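Local atomic coordinates of aldo-keto reductase AKR2E4 (Bombyx mori, PDB entry 3WCZ), a protein that reduces 3-dehydroecdysone with NADPH as cosubstrate, does not use NADH, and may take part in regulating molting in the silkworm. Residues 206-211 / 292-296; 178-184 / 201-207; 16-22 / 254-260. All coordinates share one frame; numbering follows the deposited sequence.

Contact 1 of 3, residues 206-211 / 292-296; sequences YSPFGF and HRVID. With NAP (NADP nicotinamide-adenine-dinucleotide phosphate), chain B; EDO (1,2-ethanediol), chain F.
Y206 and I295 touch beside the nicotinamide of NADP. The Y206 side chain is laid along the cofactor. Its CB sits 3.4 Å from NAP N1N, and CG lies over NAP C3N. CD1 approaches NAP C5N to 3.2 Å, while CD2 and CE2 run along the carboxamide side, near C3N and C7N. CZ lies near NAP C4N, which stands 3.1 Å above the ring plane, over its centre. CE1 also meets I295 CG1 at 3.6 Å, obliquely. The OH ends at N159, which hydrogen-bonds it, and at a water shared with ethanediol. With CG between the backbone N and the carbonyl carbon (chi1 75°), the ring is turned flat under the nicotinamide. A leucine here has neither flat ring nor hydroxyl, so the nicotinamide would probably be freer to tilt and N159 would probably lose its mate. S207 OG donates to NAP O2N at 2.9 Å and also packs on I295 CG1. Further along, F211 points its edge at the face of H292, with planes at 61°. V294 CG2 makes a CH-pi contact over a face of F211, 4.0 Å from its centroid. A tyrosine laid face-on against the nicotinamide, with the C-terminal loop beside it, is characteristic of aldo-keto reductase cofactor sites.

Contact 2 of 3, residues 178-184 / 201-207; sequences INQIEVN and IAVMAYS. With NAP (NADP nicotinamide-adenine-dinucleotide phosphate), chain B.
E182 and Y206 meet where two neighbouring parallel strands of the TIM barrel, 178-182 and 202-206, end at the cofactor. They belong to one beta-alpha-beta unit, whose crossover carries helix 190-198. The face of the Y206 ring turned from NADP lies on the backbone of strand 178-182, with E182 N 3.4 Å above its plane. E182 CB reaches Y206 CE1 at 3.3 Å. Thus the ring is clamped between strand and nicotinamide. Q180 extends past M204, its CG against M204 CB. Its NE2 is bonded to D53 and makes a weak bond to M204 SD, while OE1 lies 2.9 Å from NAP O7N. Behind Q180, I178 CG2 packs on M204 CG. The other sheet face holds I181 CG1 against V203 CG1, and helix 190-198 covers both residues. Backbone bonds fix the register: I181 N gives its hydrogen to M204 O, and I181 O accepts from Y206 N. The E182 carboxylate takes the backbone N-H groups of V294 and I295, which would probably stabilise its negative charge. Past the strands, N184 bridges the two segments. Its CG stands between the backbone N and the carbonyl carbon (chi1 53°), and ND2 donates to E182 OE2 at 3.0 Å and to S207 O at 2.9 Å, both partners near the amide plane.

Contact 3 of 3, residues 16-22 / 254-260; sequences IPIVALG and LIPIPKS. With NAP (NADP nicotinamide-adenine-dinucleotide phosphate), chain B.
A20 N donates to P256 O at 3.1 Å and G22 N to P258 O at 3.0 Å, so the two segments run side by side in the same direction. The first bond is nearly in line with its carbonyl; in the second the donor stands above the carbonyl plane. The prolines have no N-H to return these bonds. P258 CD instead lies 3.1 Å from A20 O, and P256 CD sits likewise against I18 O. On one side I16 CG2 packs on I255 CD1, and I257 CG2 fits over A20 CB and G22 CA. On the other, V19 CG1 touches P258 CG and CD, the two side chains crossing at about a right angle. G22 has no side chain, and a CB there would clash with NAP O3D and crowd K259. K259 begins beside G22, with CG 3.5 Å from G22 O. CG is anti to the backbone N (chi1 172°) and the chain bends at chi2 (-89°), which carries NZ to NAP O3X at 2.8 Å; T27 is its second partner. K259 N donates to NAP O1A of the pyrophosphate. S260 OG donates to NAP O2X at 2.6 Å and accepts from N262 N. A water joins G22 O and S260 O. The first and last barrel strands meet here, closing the TIM barrel beside the 2'-phosphate site, consistent with the enzyme's use of NADP and not NADH.

In the fold
From the N terminus, the chain first passes 16-22, which waits for 254-260 and closes contact 3 only after most of the barrel has been built. Contact 2 is nested inside that long loop. It closes first, over the short crossover between 178-184 and 201-207. Contact 1 starts where contact 2 ends, sharing Y206 and S207, and crosses contact 3 because 292-296 follows 254-260. Strand 202-206 lies next to 255-256, so contacts 2 and 3 continue in one sheet, where A205 and V203 pair with I255. Contact 1 ties the C-terminal loop to the barrel mouth. All three contacts touch the same NADP.

Contact 1 of 3, residues 206-211 / 292-296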
# COMPACT_ATOMS: atom_id res chain seq x y z
N TYR A 206 1.35 3.13 -3.27
CA TYR A 206 1.77 3.81 -2.06
C TYR A 206 2.29 5.23 -2.33
O TYR A 206 2.56 5.59 -3.46
CB TYR A 206 2.74 2.94 -1.26
CG TYR A 206 4.16 2.77 -1.69
CD1 TYR A 206 5.08 3.82 -1.67
CD2 TYR A 206 4.64 1.51 -1.99
CE1 TYR A 206 6.42 3.62 -1.96
CE2 TYR A 206 5.97 1.30 -2.30
CZ TYR A 206 6.86 2.35 -2.24
OH TYR A 206 8.18 2.18 -2.50
N SER A 207 2.38 6.00 -1.24
CA SER A 207 2.69 7.43 -1.28
C SER A 207 1.92 8.11 -2.41
O SER A 207 2.50 8.80 -3.23
CB SER A 207 4.20 7.67 -1.39
OG SER A 207 4.93 7.11 -0.30
N PRO A 208 0.61 7.92 -2.43
CA PRO A 208 -0.21 8.39 -3.55
C PRO A 208 -0.23 9.92 -3.71
O PRO A 208 -0.53 10.39 -4.82
CB PRO A 208 -1.60 7.88 -3.22
CG PRO A 208 -1.63 7.80 -1.74
CD PRO A 208 -0.23 7.30 -1.39
N PHE A 209 0.06 10.69 -2.66
CA PHE A 209 0.05 12.13 -2.79
C PHE A 209 1.38 12.69 -3.30
O PHE A 209 1.48 13.90 -3.56
CB PHE A 209 -0.35 12.79 -1.47
CG PHE A 209 -1.77 12.46 -1.05
CD1 PHE A 209 -2.85 12.79 -1.86
CD2 PHE A 209 -2.01 11.80 0.13
CE1 PHE A 209 -4.14 12.48 -1.45
CE2 PHE A 209 -3.27 11.53 0.55
CZ PHE A 209 -4.34 11.86 -0.23
N GLY A 210 2.39 11.84 -3.47
CA GLY A 210 3.64 12.29 -4.07
C GLY A 210 4.22 13.47 -3.30
O GLY A 210 4.17 13.50 -2.09
N PHE A 211 4.78 14.43 -4.02
CA PHE A 211 5.34 15.62 -3.40
C PHE A 211 4.34 16.77 -3.39
O PHE A 211 4.71 17.92 -3.13
CB PHE A 211 6.64 16.05 -4.12
CG PHE A 211 7.79 15.10 -3.92
CD1 PHE A 211 8.59 15.20 -2.79
CD2 PHE A 211 8.08 14.13 -4.86
CE1 PHE A 211 9.65 14.34 -2.60
CE2 PHE A 211 9.15 13.25 -4.68
CZ PHE A 211 9.93 13.38 -3.56
N HIS A 292 10.79 10.31 -9.94
CA HIS A 292 11.40 10.82 -8.73
C HIS A 292 10.63 10.23 -7.57
O HIS A 292 9.47 10.59 -7.34
CB HIS A 292 11.33 12.35 -8.74
CG HIS A 292 12.00 13.02 -7.58
ND1 HIS A 292 12.45 14.32 -7.66
CD2 HIS A 292 12.29 12.60 -6.33
CE1 HIS A 292 12.99 14.67 -6.51
NE2 HIS A 292 12.91 13.64 -5.68
N ARG A 293 11.28 9.36 -6.82
CA ARG A 293 10.64 8.62 -5.75
C ARG A 293 10.57 9.41 -4.46
O ARG A 293 11.56 10.00 -4.02
CB ARG A 293 11.34 7.29 -5.50
CG ARG A 293 11.35 6.37 -6.69
CD ARG A 293 12.32 5.20 -6.46
NE ARG A 293 12.42 4.32 -7.61
CZ ARG A 293 11.58 3.33 -7.87
NH1 ARG A 293 10.55 3.07 -7.08
NH2 ARG A 293 11.77 2.61 -8.96
N VAL A 294 9.40 9.43 -3.85
CA VAL A 294 9.23 9.85 -2.47
C VAL A 294 10.03 8.94 -1.53
O VAL A 294 10.66 9.41 -0.59
CB VAL A 294 7.74 9.83 -2.05
CG1 VAL A 294 7.57 10.05 -0.55
CG2 VAL A 294 6.98 10.89 -2.81
N ILE A 295 9.98 7.64 -1.78
CA ILE A 295 10.65 6.66 -0.91
C ILE A 295 11.99 6.29 -1.53
O ILE A 295 12.07 5.59 -2.54
CB ILE A 295 9.74 5.40 -0.66
CG1 ILE A 295 8.42 5.83 0.00
CG2 ILE A 295 10.47 4.35 0.17
CD1 ILE A 295 8.53 6.49 1.37
N ASP A 296 13.03 6.82 -0.91
CA ASP A 296 14.40 6.68 -1.38
C ASP A 296 15.10 5.61 -0.54
O ASP A 296 15.30 5.78 0.67
CB ASP A 296 15.06 8.06 -1.26
CG ASP A 296 16.54 8.06 -1.61
OD1 ASP A 296 17.06 7.04 -2.08
OD2 ASP A 296 17.18 9.12 -1.42
PA NAP B . 0.68 9.70 1.58
O1A NAP B . -0.61 9.02 1.80
O2A NAP B . 1.35 9.74 0.30
O5B NAP B . 0.72 11.15 2.17
C5B NAP B . 0.28 11.42 3.47
C4B NAP B . 0.30 12.89 3.83
O4B NAP B . -0.75 13.57 3.11
C3B NAP B . 0.13 13.22 5.27
O3B NAP B . 0.96 14.32 5.54
C2B NAP B . -1.28 13.56 5.36
O2B NAP B . -1.61 14.40 6.45
C1B NAP B . -1.57 14.23 4.05
N9A NAP B . -2.92 14.13 3.54
C8A NAP B . -3.69 13.02 3.58
N7A NAP B . -4.83 13.20 2.93
C5A NAP B . -4.82 14.48 2.45
C6A NAP B . -5.73 15.23 1.69
N6A NAP B . -6.98 14.76 1.28
N1A NAP B . -5.37 16.49 1.40
C2A NAP B . -4.19 16.98 1.78
N3A NAP B . -3.29 16.29 2.49
C4A NAP B . -3.60 15.02 2.81
O3 NAP B . 1.70 9.04 2.66
PN NAP B . 2.69 7.80 2.78
O1N NAP B . 2.64 7.42 4.21
O2N NAP B . 3.99 8.20 2.18
O5D NAP B . 2.10 6.64 1.87
C5D NAP B . 0.85 6.09 2.14
C4D NAP B . 0.87 4.66 2.70
O4D NAP B . 1.42 3.75 1.77
C3D NAP B . 1.72 4.47 3.92
O3D NAP B . 1.16 5.06 5.07
C2D NAP B . 1.86 3.03 3.95
O2D NAP B . 0.68 2.42 4.39
C1D NAP B . 2.13 2.73 2.49
N1N NAP B . 3.52 2.71 2.02
C2N NAP B . 4.11 1.54 1.71
C3N NAP B . 5.40 1.52 1.26
C7N NAP B . 5.96 0.20 0.89
O7N NAP B . 5.23 -0.78 0.59
N7N NAP B . 7.30 0.14 0.75
C4N NAP B . 6.16 2.70 1.17
C5N NAP B . 5.54 3.92 1.48
C6N NAP B . 4.21 3.87 1.90
P2B NAP B . -2.73 14.02 7.53
O1X NAP B . -2.65 15.19 8.54
O2X NAP B . -4.03 14.01 6.85
O3X NAP B . -2.33 12.70 8.14
C1 EDO F . 9.44 -0.77 -8.49
O1 EDO F . 9.56 0.64 -8.72
C2 EDO F . 10.35 -1.18 -7.37
O2 EDO F . 10.13 -0.37 -6.21
O HOH W 1 8.08 1.54 -5.70

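Contact 2 of 3, residues 178-184 / 201-207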
# COMPACT_ATOMS: atom_id res chain seq x y z
N ILE A 178 -0.88 -9.10 -5.87
CA ILE A 178 -0.61 -7.68 -5.81
C ILE A 178 0.88 -7.42 -5.81
O ILE A 178 1.64 -8.18 -5.23
CB ILE A 178 -1.25 -7.07 -4.54
CG1 ILE A 178 -2.72 -6.76 -4.85
CG2 ILE A 178 -0.50 -5.79 -4.03
CD1 ILE A 178 -3.59 -6.56 -3.67
N ASN A 179 1.27 -6.32 -6.45
CA ASN A 179 2.56 -5.67 -6.28
C ASN A 179 2.27 -4.28 -5.76
O ASN A 179 1.61 -3.49 -6.45
CB ASN A 179 3.38 -5.67 -7.59
CG ASN A 179 4.82 -5.16 -7.41
OD1 ASN A 179 5.36 -5.15 -6.31
ND2 ASN A 179 5.46 -4.82 -8.53
N GLN A 180 2.74 -3.99 -4.54
CA GLN A 180 2.53 -2.67 -3.95
C GLN A 180 3.76 -1.80 -4.20
O GLN A 180 4.87 -2.12 -3.75
CB GLN A 180 2.23 -2.80 -2.45
CG GLN A 180 2.10 -1.45 -1.75
CD GLN A 180 1.71 -1.44 -0.28
OE1 GLN A 180 2.31 -0.68 0.50
NE2 GLN A 180 0.74 -2.24 0.12
N ILE A 181 3.56 -0.74 -4.98
CA ILE A 181 4.67 0.09 -5.45
C ILE A 181 4.27 1.57 -5.36
O ILE A 181 3.08 1.91 -5.20
CB ILE A 181 5.08 -0.29 -6.90
CG1 ILE A 181 3.89 -0.20 -7.83
CG2 ILE A 181 5.68 -1.68 -6.90
CD1 ILE A 181 4.24 -0.34 -9.33
N GLU A 182 5.26 2.44 -5.47
CA GLU A 182 5.01 3.88 -5.41
C GLU A 182 4.40 4.39 -6.69
O GLU A 182 5.02 4.26 -7.74
CB GLU A 182 6.32 4.62 -5.14
CG GLU A 182 6.07 6.08 -4.95
CD GLU A 182 7.29 6.90 -4.65
OE1 GLU A 182 8.26 6.41 -4.06
OE2 GLU A 182 7.26 8.11 -4.96
N VAL A 183 3.21 4.99 -6.62
CA VAL A 183 2.60 5.61 -7.79
C VAL A 183 1.97 6.93 -7.40
O VAL A 183 1.13 7.00 -6.49
CB VAL A 183 1.56 4.71 -8.51
CG1 VAL A 183 1.26 5.29 -9.88
CG2 VAL A 183 2.05 3.28 -8.62
N ASN A 184 2.39 7.98 -8.11
CA ASN A 184 1.93 9.34 -7.86
C ASN A 184 2.38 10.17 -9.08
O ASN A 184 3.00 9.64 -9.99
CB ASN A 184 2.48 9.87 -6.52
CG ASN A 184 3.98 9.73 -6.43
OD1 ASN A 184 4.70 10.15 -7.35
ND2 ASN A 184 4.46 9.10 -5.36
N ILE A 201 -1.75 -9.24 -12.11
CA ILE A 201 -1.28 -8.82 -10.80
C ILE A 201 -1.74 -7.37 -10.59
O ILE A 201 -1.32 -6.47 -11.32
CB ILE A 201 0.25 -8.93 -10.74
CG1 ILE A 201 0.71 -10.38 -10.96
CG2 ILE A 201 0.78 -8.39 -9.40
CD1 ILE A 201 2.21 -10.51 -11.15
N ALA A 202 -2.62 -7.18 -9.62
CA ALA A 202 -3.11 -5.84 -9.32
C ALA A 202 -2.03 -5.02 -8.62
O ALA A 202 -1.09 -5.56 -8.02
CB ALA A 202 -4.38 -5.90 -8.47
N VAL A 203 -2.16 -3.70 -8.69
CA VAL A 203 -1.18 -2.79 -8.10
C VAL A 203 -1.81 -1.95 -7.01
O VAL A 203 -2.82 -1.29 -7.23
CB VAL A 203 -0.56 -1.91 -9.18
CG1 VAL A 203 0.33 -0.86 -8.55
CG2 VAL A 203 0.18 -2.81 -10.18
N MET A 204 -1.17 -1.97 -5.83
CA MET A 204 -1.46 -1.01 -4.77
C MET A 204 -0.46 0.12 -4.92
O MET A 204 0.73 -0.13 -5.12
CB MET A 204 -1.36 -1.64 -3.38
CG MET A 204 -2.47 -2.63 -3.06
SD MET A 204 -2.29 -3.45 -1.45
CE MET A 204 -2.75 -2.10 -0.34
N ALA A 205 -0.96 1.37 -4.88
CA ALA A 205 -0.16 2.57 -5.06
C ALA A 205 0.11 3.25 -3.73
O ALA A 205 -0.79 3.86 -3.11
CB ALA A 205 -0.91 3.55 -6.00
N TYR A 206 1.35 3.13 -3.27
CA TYR A 206 1.77 3.81 -2.06
C TYR A 206 2.29 5.23 -2.33
O TYR A 206 2.56 5.59 -3.46
CB TYR A 206 2.74 2.94 -1.26
CG TYR A 206 4.16 2.77 -1.69
CD1 TYR A 206 5.08 3.82 -1.67
CD2 TYR A 206 4.64 1.51 -1.99
CE1 TYR A 206 6.42 3.62 -1.96
CE2 TYR A 206 5.97 1.30 -2.30
CZ TYR A 206 6.86 2.35 -2.24
OH TYR A 206 8.18 2.18 -2.50
N SER A 207 2.38 6.00 -1.24
CA SER A 207 2.69 7.43 -1.28
C SER A 207 1.92 8.11 -2.41
O SER A 207 2.50 8.80 -3.23
CB SER A 207 4.20 7.67 -1.39
OG SER A 207 4.93 7.11 -0.30
PA NAP B . 0.68 9.70 1.58
O1A NAP B . -0.61 9.02 1.80
O2A NAP B . 1.35 9.74 0.30
O5B NAP B . 0.72 11.15 2.17
C5B NAP B . 0.28 11.42 3.47
C4B NAP B . 0.30 12.89 3.83
O4B NAP B . -0.75 13.57 3.11
C3B NAP B . 0.13 13.22 5.27
O3B NAP B . 0.96 14.32 5.54
C2B NAP B . -1.28 13.56 5.36
O2B NAP B . -1.61 14.40 6.45
C1B NAP B . -1.57 14.23 4.05
N9A NAP B . -2.92 14.13 3.54
C8A NAP B . -3.69 13.02 3.58
N7A NAP B . -4.83 13.20 2.93
C5A NAP B . -4.82 14.48 2.45
C6A NAP B . -5.73 15.23 1.69
N6A NAP B . -6.98 14.76 1.28
N1A NAP B . -5.37 16.49 1.40
C2A NAP B . -4.19 16.98 1.78
N3A NAP B . -3.29 16.29 2.49
C4A NAP B . -3.60 15.02 2.81
O3 NAP B . 1.70 9.04 2.66
PN NAP B . 2.69 7.80 2.78
O1N NAP B . 2.64 7.42 4.21
O2N NAP B . 3.99 8.20 2.18
O5D NAP B . 2.10 6.64 1.87
C5D NAP B . 0.85 6.09 2.14
C4D NAP B . 0.87 4.66 2.70
O4D NAP B . 1.42 3.75 1.77
C3D NAP B . 1.72 4.47 3.92
O3D NAP B . 1.16 5.06 5.07
C2D NAP B . 1.86 3.03 3.95
O2D NAP B . 0.68 2.42 4.39
C1D NAP B . 2.13 2.73 2.49
N1N NAP B . 3.52 2.71 2.02
C2N NAP B . 4.11 1.54 1.71
C3N NAP B . 5.40 1.52 1.26
C7N NAP B . 5.96 0.20 0.89
O7N NAP B . 5.23 -0.78 0.59
N7N NAP B . 7.30 0.14 0.75
C4N NAP B . 6.16 2.70 1.17
C5N NAP B . 5.54 3.92 1.48
C6N NAP B . 4.21 3.87 1.90
P2B NAP B . -2.73 14.02 7.53
O1X NAP B . -2.65 15.19 8.54
O2X NAP B . -4.03 14.01 6.85
O3X NAP B . -2.33 12.70 8.14
O HOH W 1 8.08 1.54 -5.70

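Contact 3 of 3, residues 16-22 / 254-260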
# COMPACT_ATOMS: atom_id res chain seq x y z
N ILE A 16 -10.86 -7.36 -2.80
CA ILE A 16 -10.11 -6.40 -2.01
C ILE A 16 -10.69 -5.01 -2.24
O ILE A 16 -10.90 -4.58 -3.39
CB ILE A 16 -8.65 -6.45 -2.43
CG1 ILE A 16 -7.77 -5.61 -1.52
CG2 ILE A 16 -8.46 -6.07 -3.88
CD1 ILE A 16 -6.28 -5.87 -1.73
N PRO A 17 -10.97 -4.29 -1.15
CA PRO A 17 -11.46 -2.92 -1.33
C PRO A 17 -10.40 -2.06 -1.96
O PRO A 17 -9.23 -2.16 -1.57
CB PRO A 17 -11.77 -2.45 0.10
CG PRO A 17 -11.89 -3.74 0.90
CD PRO A 17 -10.94 -4.70 0.26
N ILE A 18 -10.78 -1.19 -2.88
CA ILE A 18 -9.81 -0.49 -3.71
C ILE A 18 -9.27 0.83 -3.15
O ILE A 18 -8.53 1.52 -3.81
CB ILE A 18 -10.34 -0.31 -5.15
CG1 ILE A 18 -11.49 0.67 -5.17
CG2 ILE A 18 -10.72 -1.68 -5.71
CD1 ILE A 18 -12.11 0.74 -6.55
N VAL A 19 -9.65 1.18 -1.91
CA VAL A 19 -8.96 2.22 -1.16
C VAL A 19 -8.51 1.61 0.16
O VAL A 19 -9.31 0.97 0.82
CB VAL A 19 -9.85 3.45 -0.88
CG1 VAL A 19 -9.09 4.48 -0.11
CG2 VAL A 19 -10.40 4.04 -2.21
N ALA A 20 -7.25 1.81 0.52
CA ALA A 20 -6.71 1.37 1.81
C ALA A 20 -6.23 2.54 2.62
O ALA A 20 -5.62 3.47 2.09
CB ALA A 20 -5.55 0.39 1.59
N LEU A 21 -6.49 2.49 3.92
CA LEU A 21 -5.88 3.46 4.83
C LEU A 21 -4.41 3.14 5.04
O LEU A 21 -4.07 2.03 5.45
CB LEU A 21 -6.58 3.46 6.18
CG LEU A 21 -5.97 4.44 7.20
CD1 LEU A 21 -6.30 5.90 6.84
CD2 LEU A 21 -6.42 4.16 8.61
N GLY A 22 -3.54 4.10 4.77
CA GLY A 22 -2.14 3.94 5.10
C GLY A 22 -1.83 4.19 6.55
O GLY A 22 -2.37 5.13 7.16
N LEU A 254 -5.66 1.21 -10.11
CA LEU A 254 -4.80 0.99 -8.95
C LEU A 254 -5.60 1.12 -7.66
O LEU A 254 -6.71 1.68 -7.64
CB LEU A 254 -3.66 2.02 -8.95
CG LEU A 254 -2.97 2.21 -10.30
CD1 LEU A 254 -1.88 3.26 -10.21
CD2 LEU A 254 -2.42 0.90 -10.83
N ILE A 255 -5.02 0.58 -6.59
CA ILE A 255 -5.57 0.63 -5.24
C ILE A 255 -4.72 1.61 -4.45
O ILE A 255 -3.65 1.26 -3.97
CB ILE A 255 -5.51 -0.77 -4.61
CG1 ILE A 255 -6.37 -1.75 -5.42
CG2 ILE A 255 -5.92 -0.72 -3.15
CD1 ILE A 255 -6.02 -3.24 -5.14
N PRO A 256 -5.16 2.88 -4.34
CA PRO A 256 -4.35 3.85 -3.59
C PRO A 256 -4.41 3.61 -2.09
O PRO A 256 -5.40 3.07 -1.57
CB PRO A 256 -5.00 5.19 -3.96
CG PRO A 256 -6.42 4.83 -4.24
CD PRO A 256 -6.37 3.51 -4.93
N ILE A 257 -3.32 3.99 -1.43
CA ILE A 257 -3.18 3.83 0.01
C ILE A 257 -2.99 5.18 0.70
O ILE A 257 -1.92 5.47 1.26
CB ILE A 257 -1.97 2.92 0.36
CG1 ILE A 257 -1.88 1.70 -0.55
CG2 ILE A 257 -2.05 2.48 1.82
CD1 ILE A 257 -0.57 0.94 -0.35
N PRO A 258 -4.01 6.04 0.69
CA PRO A 258 -3.84 7.35 1.33
C PRO A 258 -3.67 7.21 2.84
O PRO A 258 -4.51 6.62 3.53
CB PRO A 258 -5.14 8.08 0.98
CG PRO A 258 -6.13 7.00 0.80
CD PRO A 258 -5.36 5.89 0.12
N LYS A 259 -2.59 7.80 3.37
CA LYS A 259 -2.39 7.91 4.81
C LYS A 259 -3.00 9.23 5.31
O LYS A 259 -2.76 10.31 4.75
CB LYS A 259 -0.91 7.87 5.19
CG LYS A 259 -0.63 8.17 6.67
CD LYS A 259 -0.43 9.65 6.95
CE LYS A 259 -0.11 9.90 8.41
NZ LYS A 259 0.07 11.39 8.66
N SER A 260 -3.80 9.13 6.36
CA SER A 260 -4.21 10.32 7.09
C SER A 260 -4.46 9.93 8.52
O SER A 260 -4.87 8.80 8.81
CB SER A 260 -5.47 10.93 6.50
OG SER A 260 -5.86 12.13 7.18
PA NAP B . 0.68 9.70 1.58
O1A NAP B . -0.61 9.02 1.80
O2A NAP B . 1.35 9.74 0.30
O5B NAP B . 0.72 11.15 2.17
C5B NAP B . 0.28 11.42 3.47
C4B NAP B . 0.30 12.89 3.83
O4B NAP B . -0.75 13.57 3.11
C3B NAP B . 0.13 13.22 5.27
O3B NAP B . 0.96 14.32 5.54
C2B NAP B . -1.28 13.56 5.36
O2B NAP B . -1.61 14.40 6.45
C1B NAP B . -1.57 14.23 4.05
N9A NAP B . -2.92 14.13 3.54
C8A NAP B . -3.69 13.02 3.58
N7A NAP B . -4.83 13.20 2.93
C5A NAP B . -4.82 14.48 2.45
C6A NAP B . -5.73 15.23 1.69
N6A NAP B . -6.98 14.76 1.28
N1A NAP B . -5.37 16.49 1.40
C2A NAP B . -4.19 16.98 1.78
N3A NAP B . -3.29 16.29 2.49
C4A NAP B . -3.60 15.02 2.81
O3 NAP B . 1.70 9.04 2.66
PN NAP B . 2.69 7.80 2.78
O1N NAP B . 2.64 7.42 4.21
O2N NAP B . 3.99 8.20 2.18
O5D NAP B . 2.10 6.64 1.87
C5D NAP B . 0.85 6.09 2.14
C4D NAP B . 0.87 4.66 2.70
O4D NAP B . 1.42 3.75 1.77
C3D NAP B . 1.72 4.47 3.92
O3D NAP B . 1.16 5.06 5.07
C2D NAP B . 1.86 3.03 3.95
O2D NAP B . 0.68 2.42 4.39
C1D NAP B . 2.13 2.73 2.49
N1N NAP B . 3.52 2.71 2.02
C2N NAP B . 4.11 1.54 1.71
C3N NAP B . 5.40 1.52 1.26
C7N NAP B . 5.96 0.20 0.89
O7N NAP B . 5.23 -0.78 0.59
N7N NAP B . 7.30 0.14 0.75
C4N NAP B . 6.16 2.70 1.17
C5N NAP B . 5.54 3.92 1.48
C6N NAP B . 4.21 3.87 1.90
P2B NAP B . -2.73 14.02 7.53
O1X NAP B . -2.65 15.19 8.54
O2X NAP B . -4.03 14.01 6.85
O3X NAP B . -2.33 12.70 8.14
O HOH W 2 -2.79 6.67 9.49